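Local coordinates for protein alpha-1,3-glucanase (Paenibacillus glycanilyticus, PDB 6K0P) that hydrolyses the alpha-1,3-glucosidic linkages of alpha-1,3-glucan as a glycoside hydrolase of family 87, at residues A[110-113]-A[114-118]; A[198-201]-A[202-205]; A[454-458]-A[459-463]. The protein carries 1 engineered substitution. All coordinates share one frame; numbering follows the deposited sequence.

Contacts 1 and 3 form one neighbourhood although one lies in the D1 and the other in the D2 part of the catalytic domain: their centres lie about 17 Å apart, and they meet where P114 O stands 2.6 Å from Y459 OH, a probable hydrogen bond, and where L117 CD1 packs 3.8 Å from Y459 CE1. Contact 3 also reaches the glycan, through Q460; the L117 side chain of contact 1 stays about 12 Å from a bound glucose. Contact 2 is remote from both, its centre about 46 Å from that of contact 1 and about 56 Å from that of contact 3, on the opposite side of the chain's centre from the latter. Contacts 2 and 3 each hold a sulfate, probably from the crystallisation liquor.

Contact 1: residues A[110-113]-A[114-118]; sequences LYAT and PSTLG
A type I beta turn from T113 to T116 ends the short strand 110-112, and its corner residues are P114 and S115. The defining bond runs from T116 N to T113 O, 2.9 Å long with an N-H...O angle of 159°.

Beside this backbone closure the two end threonines meet through their hydroxyls: T113 OG1 and T116 OG1 are 2.7 Å apart and hydrogen-bonded, and either could be the donor. The torsions explain the meeting. Each hydroxyl sits between its own backbone N and carbonyl carbon (chi1 74° at T113, 58° at T116), which turns both oxygens into the mouth of the turn while the side chains cross obliquely. T113 OG1 has a further partner in a water 2.8 Å away, and that water also reaches S115 OG at 3.2 Å, a bridge over the corner.

The turn thus redirects the chain out of the two-stranded antiparallel sheet in which strand 110-112 pairs with strand 131-133, in the D1 part of the catalytic domain. Methyl groups lie against carbonyl oxygens on its inner side. A112 CB points toward the returning chain and touches T116 O at 3.6 Å, and L117 CD2 comes back to 3.4 Å from T113 O. A112, P114 and L117 also pack on Y133 of the partner strand, and beyond the turn G118 O accepts a hydrogen bond from R385 NH1.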
ATOM      1  N   LEU A 110      -3.385 -14.208   9.117  1.00 11.36           N
ATOM      2  CA  LEU A 110      -2.395 -13.838  10.119  1.00 10.96           C
ATOM      3  C   LEU A 110      -3.148 -13.613  11.424  1.00 12.84           C
ATOM      4  O   LEU A 110      -4.220 -13.002  11.427  1.00 12.99           O
ATOM      5  CB  LEU A 110      -1.640 -12.565   9.685  1.00 11.38           C
ATOM      6  CG  LEU A 110      -0.519 -12.695   8.639  1.00 11.95           C
ATOM      7  CD1 LEU A 110       0.633 -13.529   9.192  1.00 14.85           C
ATOM      8  CD2 LEU A 110      -1.000 -13.274   7.301  1.00 13.63           C
ATOM      9  N   TYR A 111      -2.599 -14.112  12.533  1.00 11.81           N
ATOM     10  CA  TYR A 111      -3.373 -14.287  13.758  1.00 11.83           C
ATOM     11  C   TYR A 111      -2.975 -13.287  14.837  1.00 11.39           C
ATOM     12  O   TYR A 111      -1.795 -12.958  15.000  1.00 13.31           O
ATOM     13  CB  TYR A 111      -3.263 -15.732  14.265  1.00 12.10           C
ATOM     14  CG  TYR A 111      -3.921 -16.699  13.311  1.00 13.15           C
ATOM     15  CD1 TYR A 111      -3.219 -17.216  12.237  1.00 14.91           C
ATOM     16  CD2 TYR A 111      -5.258 -17.061  13.458  1.00 16.83           C
ATOM     17  CE1 TYR A 111      -3.816 -18.070  11.334  1.00 17.14           C
ATOM     18  CE2 TYR A 111      -5.866 -17.928  12.557  1.00 16.55           C
ATOM     19  CZ  TYR A 111      -5.133 -18.424  11.496  1.00 17.97           C
ATOM     20  OH  TYR A 111      -5.706 -19.284  10.584  1.00 21.23           O
ATOM     21  N   ALA A 112      -3.979 -12.805  15.564  1.00 12.40           N
ATOM     22  CA  ALA A 112      -3.795 -11.886  16.682  1.00 13.05           C
ATOM     23  C   ALA A 112      -5.058 -11.945  17.533  1.00 15.04           C
ATOM     24  O   ALA A 112      -5.876 -12.861  17.397  1.00 14.68           O
ATOM     25  CB  ALA A 112      -3.500 -10.466  16.184  1.00 14.26           C
ATOM     26  N   THR A 113      -5.225 -10.966  18.413  1.00 13.90           N
ATOM     27  CA  THR A 113      -6.455 -10.781  19.168  1.00 14.91           C
ATOM     28  C   THR A 113      -6.802  -9.303  19.133  1.00 14.78           C
ATOM     29  O   THR A 113      -5.950  -8.470  18.808  1.00 15.72           O
ATOM     30  CB  THR A 113      -6.298 -11.226  20.630  1.00 17.04           C
ATOM     31  OG1 THR A 113      -5.519 -10.257  21.339  1.00 15.99           O
ATOM     32  CG2 THR A 113      -5.635 -12.601  20.728  1.00 18.32           C
ATOM     33  N   PRO A 114      -8.048  -8.939  19.456  1.00 16.19           N
ATOM     34  CA  PRO A 114      -8.416  -7.513  19.414  1.00 16.61           C
ATOM     35  C   PRO A 114      -7.531  -6.609  20.259  1.00 19.81           C
ATOM     36  O   PRO A 114      -7.367  -5.432  19.916  1.00 18.29           O
ATOM     37  CB  PRO A 114      -9.867  -7.521  19.906  1.00 19.56           C
ATOM     38  CG  PRO A 114     -10.379  -8.843  19.443  1.00 20.73           C
ATOM     39  CD  PRO A 114      -9.233  -9.793  19.657  1.00 17.27           C
ATOM     40  N   SER A 115      -6.943  -7.116  21.341  1.00 16.94           N
ATOM     41  CA  SER A 115      -6.070  -6.309  22.182  1.00 17.95           C
ATOM     42  C   SER A 115      -4.596  -6.459  21.834  1.00 19.92           C
ATOM     43  O   SER A 115      -3.747  -5.856  22.500  1.00 19.64           O
ATOM     44  CB  SER A 115      -6.306  -6.623  23.664  1.00 19.79           C
ATOM     45  OG  SER A 115      -5.967  -7.966  23.956  1.00 21.91           O
ATOM     46  N   THR A 116      -4.266  -7.238  20.806  1.00 16.54           N
ATOM     47  CA  THR A 116      -2.881  -7.410  20.391  1.00 15.62           C
ATOM     48  C   THR A 116      -2.724  -7.132  18.903  1.00 16.91           C
ATOM     49  O   THR A 116      -1.986  -7.831  18.198  1.00 16.67           O
ATOM     50  CB  THR A 116      -2.337  -8.791  20.751  1.00 16.27           C
ATOM     51  OG1 THR A 116      -3.152  -9.803  20.145  1.00 16.70           O
ATOM     52  CG2 THR A 116      -2.308  -8.996  22.271  1.00 18.22           C
ATOM     53  N   LEU A 117      -3.397  -6.091  18.403  1.00 15.71           N
ATOM     54  CA  LEU A 117      -3.241  -5.727  16.997  1.00 14.61           C
ATOM     55  C   LEU A 117      -1.822  -5.300  16.667  1.00 15.05           C
ATOM     56  O   LEU A 117      -1.458  -5.283  15.486  1.00 15.69           O
ATOM     57  CB  LEU A 117      -4.244  -4.650  16.587  1.00 15.92           C
ATOM     58  CG  LEU A 117      -5.710  -5.054  16.772  1.00 17.16           C
ATOM     59  CD1 LEU A 117      -6.608  -3.937  16.291  1.00 21.14           C
ATOM     60  CD2 LEU A 117      -6.042  -6.382  16.072  1.00 17.49           C
ATOM     61  N   GLY A 118      -1.010  -4.977  17.678  1.00 14.76           N
ATOM     62  CA  GLY A 118       0.413  -4.773  17.467  1.00 17.17           C
ATOM     63  C   GLY A 118       1.109  -5.974  16.858  1.00 16.91           C
ATOM     64  O   GLY A 118       2.200  -5.830  16.292  1.00 17.82           O
TER
HETATM   65  O   HOH W   1      -5.320 -11.105  23.968  1.00 26.06           O

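Contact 2: residues A[198-201]-A[202-205]. With SO4 (sulfate ion), chain F.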
ATOM      1  N   GLN A 198      25.409 -16.076 -12.555  1.00 17.40           N
ATOM      2  CA  GLN A 198      26.386 -16.353 -13.608  1.00 15.06           C
ATOM      3  C   GLN A 198      26.328 -15.304 -14.714  1.00 15.24           C
ATOM      4  O   GLN A 198      27.370 -14.883 -15.237  1.00 15.27           O
ATOM      5  CB  GLN A 198      26.179 -17.762 -14.165  1.00 19.32           C
ATOM      6  CG  GLN A 198      26.532 -18.858 -13.169  1.00 24.11           C
ATOM      7  CD  GLN A 198      26.182 -20.243 -13.673  1.00 31.45           C
ATOM      8  OE1 GLN A 198      25.140 -20.449 -14.301  1.00 24.35           O
ATOM      9  NE2 GLN A 198      27.053 -21.207 -13.393  1.00 33.47           N
ATOM     10  N   ALA A 199      25.121 -14.870 -15.083  1.00 16.20           N
ATOM     11  CA  ALA A 199      24.988 -13.808 -16.075  1.00 14.24           C
ATOM     12  C   ALA A 199      25.618 -12.513 -15.577  1.00 14.54           C
ATOM     13  O   ALA A 199      26.283 -11.805 -16.343  1.00 12.17           O
ATOM     14  CB  ALA A 199      23.514 -13.596 -16.425  1.00 13.83           C
ATOM     15  N   LEU A 200      25.439 -12.200 -14.289  1.00 13.19           N
ATOM     16  CA  LEU A 200      26.020 -10.983 -13.729  1.00 12.59           C
ATOM     17  C   LEU A 200      27.542 -11.051 -13.687  1.00 13.86           C
ATOM     18  O   LEU A 200      28.212 -10.042 -13.918  1.00 14.43           O
ATOM     19  CB  LEU A 200      25.450 -10.709 -12.336  1.00 12.53           C
ATOM     20  CG  LEU A 200      24.036 -10.128 -12.348  1.00 13.78           C
ATOM     21  CD1 LEU A 200      23.445 -10.206 -10.956  1.00 13.40           C
ATOM     22  CD2 LEU A 200      24.024  -8.689 -12.838  1.00 13.97           C
ATOM     23  N   THR A 201      28.103 -12.226 -13.393  1.00 15.19           N
ATOM     24  CA  THR A 201      29.555 -12.370 -13.433  1.00 17.57           C
ATOM     25  C   THR A 201      30.086 -12.115 -14.839  1.00 17.17           C
ATOM     26  O   THR A 201      31.075 -11.394 -15.023  1.00 16.72           O
ATOM     27  CB  THR A 201      29.959 -13.756 -12.935  1.00 18.10           C
ATOM     28  OG1 THR A 201      29.597 -13.883 -11.556  1.00 18.78           O
ATOM     29  CG2 THR A 201      31.469 -13.954 -13.065  1.00 18.84           C
ATOM     30  N   GLU A 202      29.429 -12.694 -15.848  1.00 15.71           N
ATOM     31  CA  GLU A 202      29.828 -12.444 -17.228  1.00 14.59           C
ATOM     32  C   GLU A 202      29.710 -10.962 -17.569  1.00 15.06           C
ATOM     33  O   GLU A 202      30.569 -10.401 -18.260  1.00 16.64           O
ATOM     34  CB  GLU A 202      28.965 -13.295 -18.163  1.00 17.09           C
ATOM     35  CG  GLU A 202      29.372 -13.238 -19.613  1.00 24.63           C
ATOM     36  CD  GLU A 202      28.507 -14.122 -20.492  1.00 24.52           C
ATOM     37  OE1 GLU A 202      27.986 -15.147 -19.986  1.00 17.99           O
ATOM     38  OE2 GLU A 202      28.346 -13.771 -21.685  1.00 22.45           O
ATOM     39  N   PHE A 203      28.652 -10.306 -17.087  1.00 13.45           N
ATOM     40  CA  PHE A 203      28.515  -8.871 -17.309  1.00 13.46           C
ATOM     41  C   PHE A 203      29.659  -8.095 -16.660  1.00 16.72           C
ATOM     42  O   PHE A 203      30.257  -7.214 -17.287  1.00 15.40           O
ATOM     43  CB  PHE A 203      27.150  -8.384 -16.799  1.00 13.82           C
ATOM     44  CG  PHE A 203      27.159  -6.957 -16.326  1.00 12.17           C
ATOM     45  CD1 PHE A 203      27.025  -5.904 -17.224  1.00 10.85           C
ATOM     46  CD2 PHE A 203      27.332  -6.656 -14.978  1.00 14.96           C
ATOM     47  CE1 PHE A 203      27.050  -4.583 -16.793  1.00 13.65           C
ATOM     48  CE2 PHE A 203      27.362  -5.340 -14.543  1.00 13.66           C
ATOM     49  CZ  PHE A 203      27.219  -4.307 -15.440  1.00 12.50           C
ATOM     50  N   ARG A 204      29.970  -8.399 -15.396  1.00 14.73           N
ATOM     51  CA  ARG A 204      30.988  -7.622 -14.693  1.00 15.57           C
ATOM     52  C   ARG A 204      32.336  -7.725 -15.390  1.00 17.97           C
ATOM     53  O   ARG A 204      33.075  -6.736 -15.480  1.00 17.94           O
ATOM     54  CB  ARG A 204      31.101  -8.064 -13.228  1.00 16.89           C
ATOM     55  CG  ARG A 204      29.964  -7.590 -12.314  1.00 16.97           C
ATOM     56  CD  ARG A 204      30.316  -7.811 -10.838  1.00 14.83           C
ATOM     57  NE  ARG A 204      30.976  -9.099 -10.670  1.00 19.13           N
ATOM     58  CZ  ARG A 204      30.340 -10.241 -10.451  1.00 17.25           C
ATOM     59  NH1 ARG A 204      29.013 -10.263 -10.349  1.00 18.24           N
ATOM     60  NH2 ARG A 204      31.032 -11.367 -10.323  1.00 23.22           N
ATOM     61  N   GLN A 205      32.653  -8.901 -15.924  1.00 17.39           N
ATOM     62  CA  GLN A 205      33.971  -9.162 -16.493  1.00 16.34           C
ATOM     63  C   GLN A 205      34.103  -8.749 -17.951  1.00 22.04           C
ATOM     64  O   GLN A 205      35.176  -8.947 -18.534  1.00 23.41           O
ATOM     65  CB  GLN A 205      34.329 -10.643 -16.325  1.00 19.75           C
ATOM     66  CG  GLN A 205      34.507 -11.033 -14.868  1.00 18.80           C
ATOM     67  CD  GLN A 205      34.694 -12.525 -14.656  1.00 29.17           C
ATOM     68  OE1 GLN A 205      34.689 -13.308 -15.607  1.00 32.88           O
ATOM     69  NE2 GLN A 205      34.851 -12.925 -13.402  1.00 26.75           N
TER
HETATM   70  S   SO4 F2002      34.801 -10.198 -10.680  1.00 28.28           S
HETATM   71  O1  SO4 F2002      35.622 -10.546  -9.522  1.00 40.44           O
HETATM   72  O2  SO4 F2002      34.005  -9.008 -10.369  1.00 33.63           O
HETATM   73  O3  SO4 F2002      35.674  -9.897 -11.814  1.00 32.98           O
HETATM   74  O4  SO4 F2002      33.934 -11.325 -11.013  1.00 27.28           O
HETATM   75  O   HOH W   2      27.507 -12.709  -9.652  1.00 22.78           O
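The R204 guanidinium lies with one face over the backbone of T201, one turn earlier in helix 196-204, and T201 CA sits 3.3 Å above its plane, offset toward the rim. The two side chains cross, and R204 NH2 reaches T201 OG1 at 3.1 Å; the N-H...O angle of 134° marks this bond as weak. T201 OG1 has a stronger partner in D197 O. A water in the guanidinium plane joins the same pair from the other terminal nitrogen, accepting from R204 NH1 at 3.0 Å and lying 3.1 Å from T201 OG1.

A bend at chi3 (-41°) folds the arginine back along the helix and presents its NE and NH2 edge to a sulfate. There the bonds are straight: R204 NE to sulfate O2 and R204 NH2 to sulfate O4 are both 3.0 Å, each at 166°. Q205, extended beyond CG, runs alongside T201, pointing the same way, its NE2 3.6 Å from T201 CG2. This brings Q205 NE2 to the same sulfate O4, also at 3.0 Å.

Underneath, regular i to i+4 bonds hold the frame, including R204 N to L200 O. L200 and A199 pack onto I212 of strand 211-214, the helix lying in sequence between that strand and strand 187-189, and F203 forms a cation-pi contact with R230. A leucine in place of R204 would probably leave sulfate O2 without its donor and O4 with the Q205 amide alone, and the bridging water without its NH1 partner.

Cationic R204 NH2 and neutral Q205 NE2 both donate to O4. The helix dipole at this C-terminal end would probably disfavour an anion, so the arginine charge and these N-H donors are likely to hold the sulfate, evidence of anion affinity and not of a biological site.

Contact 3: residues A[454-458]-A[459-463]. With GLC (alpha-D-glucopyranose), chain C; SO4 (sulfate ion), chain I.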
ATOM      1  N   ASP A 454     -14.236  11.355  24.727  1.00 16.33           N
ATOM      2  CA  ASP A 454     -14.877  11.008  23.457  1.00 16.67           C
ATOM      3  C   ASP A 454     -14.652   9.531  23.144  1.00 17.89           C
ATOM      4  O   ASP A 454     -14.152   9.156  22.080  1.00 18.04           O
ATOM      5  CB  ASP A 454     -14.376  11.922  22.333  1.00 16.75           C
ATOM      6  CG  ASP A 454     -15.142  11.752  21.031  1.00 18.99           C
ATOM      7  OD1 ASP A 454     -16.393  11.731  21.049  1.00 19.81           O
ATOM      8  OD2 ASP A 454     -14.486  11.677  19.971  1.00 16.32           O
ATOM      9  N   LYS A 455     -14.991   8.685  24.115  1.00 17.98           N
ATOM     10  CA  LYS A 455     -14.643   7.272  24.057  1.00 18.37           C
ATOM     11  C   LYS A 455     -15.780   6.484  23.432  1.00 21.96           C
ATOM     12  O   LYS A 455     -16.940   6.621  23.834  1.00 24.77           O
ATOM     13  CB  LYS A 455     -14.334   6.733  25.455  1.00 22.51           C
ATOM     14  CG  LYS A 455     -13.648   5.372  25.452  1.00 23.58           C
ATOM     15  CD  LYS A 455     -13.173   5.002  26.841  1.00 25.57           C
ATOM     16  CE  LYS A 455     -12.782   3.539  26.925  1.00 27.78           C
ATOM     17  NZ  LYS A 455     -11.520   3.255  26.197  1.00 21.55           N
ATOM     18  N   ILE A 456     -15.442   5.657  22.447  1.00 17.97           N
ATOM     19  CA  ILE A 456     -16.422   4.823  21.764  1.00 17.05           C
ATOM     20  C   ILE A 456     -16.071   3.349  21.783  1.00 17.72           C
ATOM     21  O   ILE A 456     -16.951   2.522  21.499  1.00 19.33           O
ATOM     22  CB  ILE A 456     -16.689   5.297  20.321  1.00 23.48           C
ATOM     23  CG1 ILE A 456     -15.382   5.352  19.543  1.00 19.74           C
ATOM     24  CG2 ILE A 456     -17.355   6.658  20.324  1.00 22.74           C
ATOM     25  CD1 ILE A 456     -15.554   5.806  18.098  1.00 23.57           C
ATOM     26  N   ASN A 457     -14.833   2.994  22.098  1.00 15.44           N
ATOM     27  CA  ASN A 457     -14.387   1.605  22.148  1.00 17.00           C
ATOM     28  C   ASN A 457     -13.045   1.573  22.876  1.00 15.98           C
ATOM     29  O   ASN A 457     -12.579   2.592  23.403  1.00 16.00           O
ATOM     30  CB  ASN A 457     -14.355   0.961  20.757  1.00 17.42           C
ATOM     31  CG  ASN A 457     -13.409   1.678  19.788  1.00 14.89           C
ATOM     32  OD1 ASN A 457     -12.398   2.247  20.190  1.00 15.67           O
ATOM     33  ND2 ASN A 457     -13.742   1.637  18.505  1.00 20.11           N
ATOM     34  N   GLU A 458     -12.416   0.406  22.899  1.00 16.45           N
ATOM     35  CA  GLU A 458     -11.194   0.217  23.664  1.00 14.95           C
ATOM     36  C   GLU A 458      -9.960   0.790  22.982  1.00 16.03           C
ATOM     37  O   GLU A 458      -8.860   0.707  23.544  1.00 17.78           O
ATOM     38  CB  GLU A 458     -10.974  -1.274  23.896  1.00 20.30           C
ATOM     39  CG  GLU A 458     -10.861  -2.055  22.593  1.00 28.07           C
ATOM     40  CD  GLU A 458     -12.142  -2.800  22.219  1.00 36.77           C
ATOM     41  OE1 GLU A 458     -13.188  -2.147  21.952  1.00 29.67           O
ATOM     42  OE2 GLU A 458     -12.091  -4.052  22.186  1.00 37.91           O
ATOM     43  N   TYR A 459     -10.103   1.371  21.802  1.00 13.70           N
ATOM     44  CA  TYR A 459      -8.953   1.803  21.027  1.00 14.28           C
ATOM     45  C   TYR A 459      -8.911   3.319  20.929  1.00 12.47           C
ATOM     46  O   TYR A 459      -9.877   4.029  21.237  1.00 14.31           O
ATOM     47  CB  TYR A 459      -9.051   1.263  19.598  1.00 12.88           C
ATOM     48  CG  TYR A 459      -9.189  -0.227  19.463  1.00 12.37           C
ATOM     49  CD1 TYR A 459      -8.078  -1.048  19.549  1.00 15.25           C
ATOM     50  CD2 TYR A 459     -10.426  -0.806  19.190  1.00 12.79           C
ATOM     51  CE1 TYR A 459      -8.190  -2.424  19.392  1.00 16.10           C
ATOM     52  CE2 TYR A 459     -10.551  -2.181  19.032  1.00 14.29           C
ATOM     53  CZ  TYR A 459      -9.429  -2.977  19.132  1.00 16.12           C
ATOM     54  OH  TYR A 459      -9.545  -4.342  18.969  1.00 19.02           O
ATOM     55  N   GLN A 460      -7.762   3.809  20.472  1.00 13.30           N
ATOM     56  CA  GLN A 460      -7.734   5.130  19.864  1.00 13.68           C
ATOM     57  C   GLN A 460      -8.311   5.028  18.458  1.00 12.67           C
ATOM     58  O   GLN A 460      -8.292   3.963  17.835  1.00 13.40           O
ATOM     59  CB  GLN A 460      -6.314   5.689  19.856  1.00 12.69           C
ATOM     60  CG  GLN A 460      -5.857   6.148  21.242  1.00 13.04           C
ATOM     61  CD  GLN A 460      -4.411   6.572  21.259  1.00 13.57           C
ATOM     62  OE1 GLN A 460      -3.968   7.307  20.376  1.00 14.75           O
ATOM     63  NE2 GLN A 460      -3.652   6.095  22.245  1.00 13.80           N
ATOM     64  N   ASN A 461      -8.869   6.140  17.978  1.00 13.16           N
ATOM     65  CA  ASN A 461      -9.695   6.141  16.778  1.00 10.11           C
ATOM     66  C   ASN A 461      -9.131   7.159  15.806  1.00 13.30           C
ATOM     67  O   ASN A 461      -8.954   8.327  16.168  1.00 12.97           O
ATOM     68  CB  ASN A 461     -11.141   6.490  17.141  1.00 12.00           C
ATOM     69  CG  ASN A 461     -11.662   5.652  18.304  1.00 13.82           C
ATOM     70  OD1 ASN A 461     -12.145   6.188  19.299  1.00 15.01           O
ATOM     71  ND2 ASN A 461     -11.554   4.334  18.187  1.00 12.74           N
ATOM     72  N   PHE A 462      -8.845   6.722  14.581  1.00 10.56           N
ATOM     73  CA  PHE A 462      -8.031   7.506  13.661  1.00 10.91           C
ATOM     74  C   PHE A 462      -8.831   8.053  12.492  1.00 11.84           C
ATOM     75  O   PHE A 462      -9.626   7.335  11.880  1.00 12.38           O
ATOM     76  CB  PHE A 462      -6.802   6.696  13.237  1.00 11.71           C
ATOM     77  CG  PHE A 462      -5.864   6.531  14.365  1.00 10.25           C
ATOM     78  CD1 PHE A 462      -4.937   7.521  14.642  1.00 11.38           C
ATOM     79  CD2 PHE A 462      -6.006   5.472  15.255  1.00 12.06           C
ATOM     80  CE1 PHE A 462      -4.115   7.430  15.750  1.00 11.14           C
ATOM     81  CE2 PHE A 462      -5.188   5.368  16.361  1.00 10.59           C
ATOM     82  CZ  PHE A 462      -4.246   6.350  16.619  1.00 13.02           C
ATOM     83  N   GLY A 463      -8.626   9.345  12.208  1.00 10.58           N
ATOM     84  CA  GLY A 463      -9.252   9.997  11.082  1.00 11.43           C
ATOM     85  C   GLY A 463      -8.551   9.672   9.777  1.00  9.96           C
ATOM     86  O   GLY A 463      -7.510   9.016   9.739  1.00 11.32           O
TER
HETATM   87  C1  GLC C   1      -0.053   5.612  22.515  1.00 19.91           C
HETATM   88  C2  GLC C   1       1.163   4.916  21.985  1.00 18.84           C
HETATM   89  C3  GLC C   1       2.065   5.810  21.175  1.00 16.28           C
HETATM   90  C4  GLC C   1       1.225   6.508  20.140  1.00 15.94           C
HETATM   91  C5  GLC C   1       0.179   7.314  20.879  1.00 12.61           C
HETATM   92  C6  GLC C   1      -0.718   8.016  19.900  1.00 13.47           C
HETATM   93  O1  GLC C   1       0.342   6.370  23.492  1.00 26.83           O
HETATM   94  O2  GLC C   1       1.886   4.305  23.038  1.00 21.56           O
HETATM   95  O3  GLC C   1       2.834   4.924  20.401  1.00 17.91           O
HETATM   96  O4  GLC C   1       2.012   7.371  19.322  1.00 16.05           O
HETATM   97  O5  GLC C   1      -0.649   6.460  21.603  1.00 14.01           O
HETATM   98  O6  GLC C   1      -1.812   8.658  20.489  1.00 14.20           O
HETATM   99  S   SO4 I2005     -17.379  10.822  26.428  1.00 43.15           S
HETATM  100  O1  SO4 I2005     -16.607   9.575  26.509  1.00 26.68           O
HETATM  101  O2  SO4 I2005     -18.256  10.950  27.592  1.00 45.57           O
HETATM  102  O3  SO4 I2005     -16.464  11.968  26.390  1.00 28.94           O
HETATM  103  O4  SO4 I2005     -18.202  10.813  25.218  1.00 38.73           O
HETATM  104  O   HOH W   3     -13.245   8.775  19.451  1.00 17.39           O
HETATM  105  O   HOH W   4     -12.614   5.283  21.722  1.00 14.90           O
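The N457 side chain stands between its backbone N and carbonyl carbon (chi1 60°), while N461 CG is anti to its own carbonyl carbon (chi1 -50°), and these rotations bring the amides together. N461 ND2 donates to N457 OD1 at 3.0 Å and 169°, with the acceptor in the plane of the N461 amide. From the opposite face of the N457 amide, Y459 N reaches the same oxygen at 2.9 Å, so two donors grip it. The amide planes are steeply inclined. D445 OD1 accepts from both ND2 atoms.

Water bridges N461 OD1, 2.6 Å away, to I456 N. E458 lies beside Y459: its CG sits over one ring face, 3.7 Å from the centroid and close to the ring normal, a CH-pi contact, with the carboxylate nearly parallel to the ring.

Q460 leaves the strand on the side away from the loop and lines the glycan pocket, donating from NE2 to glucose O5 at 3.1 Å and accepting at OE1 from glucose O6; E529 and Q495 also bond this sugar. Strand 460-462 pairs antiparallel with strand 437-446 of what is probably a pectate-lyase-like parallel beta-helix, and F462 packs on F446 and on M493 of strand 490-496.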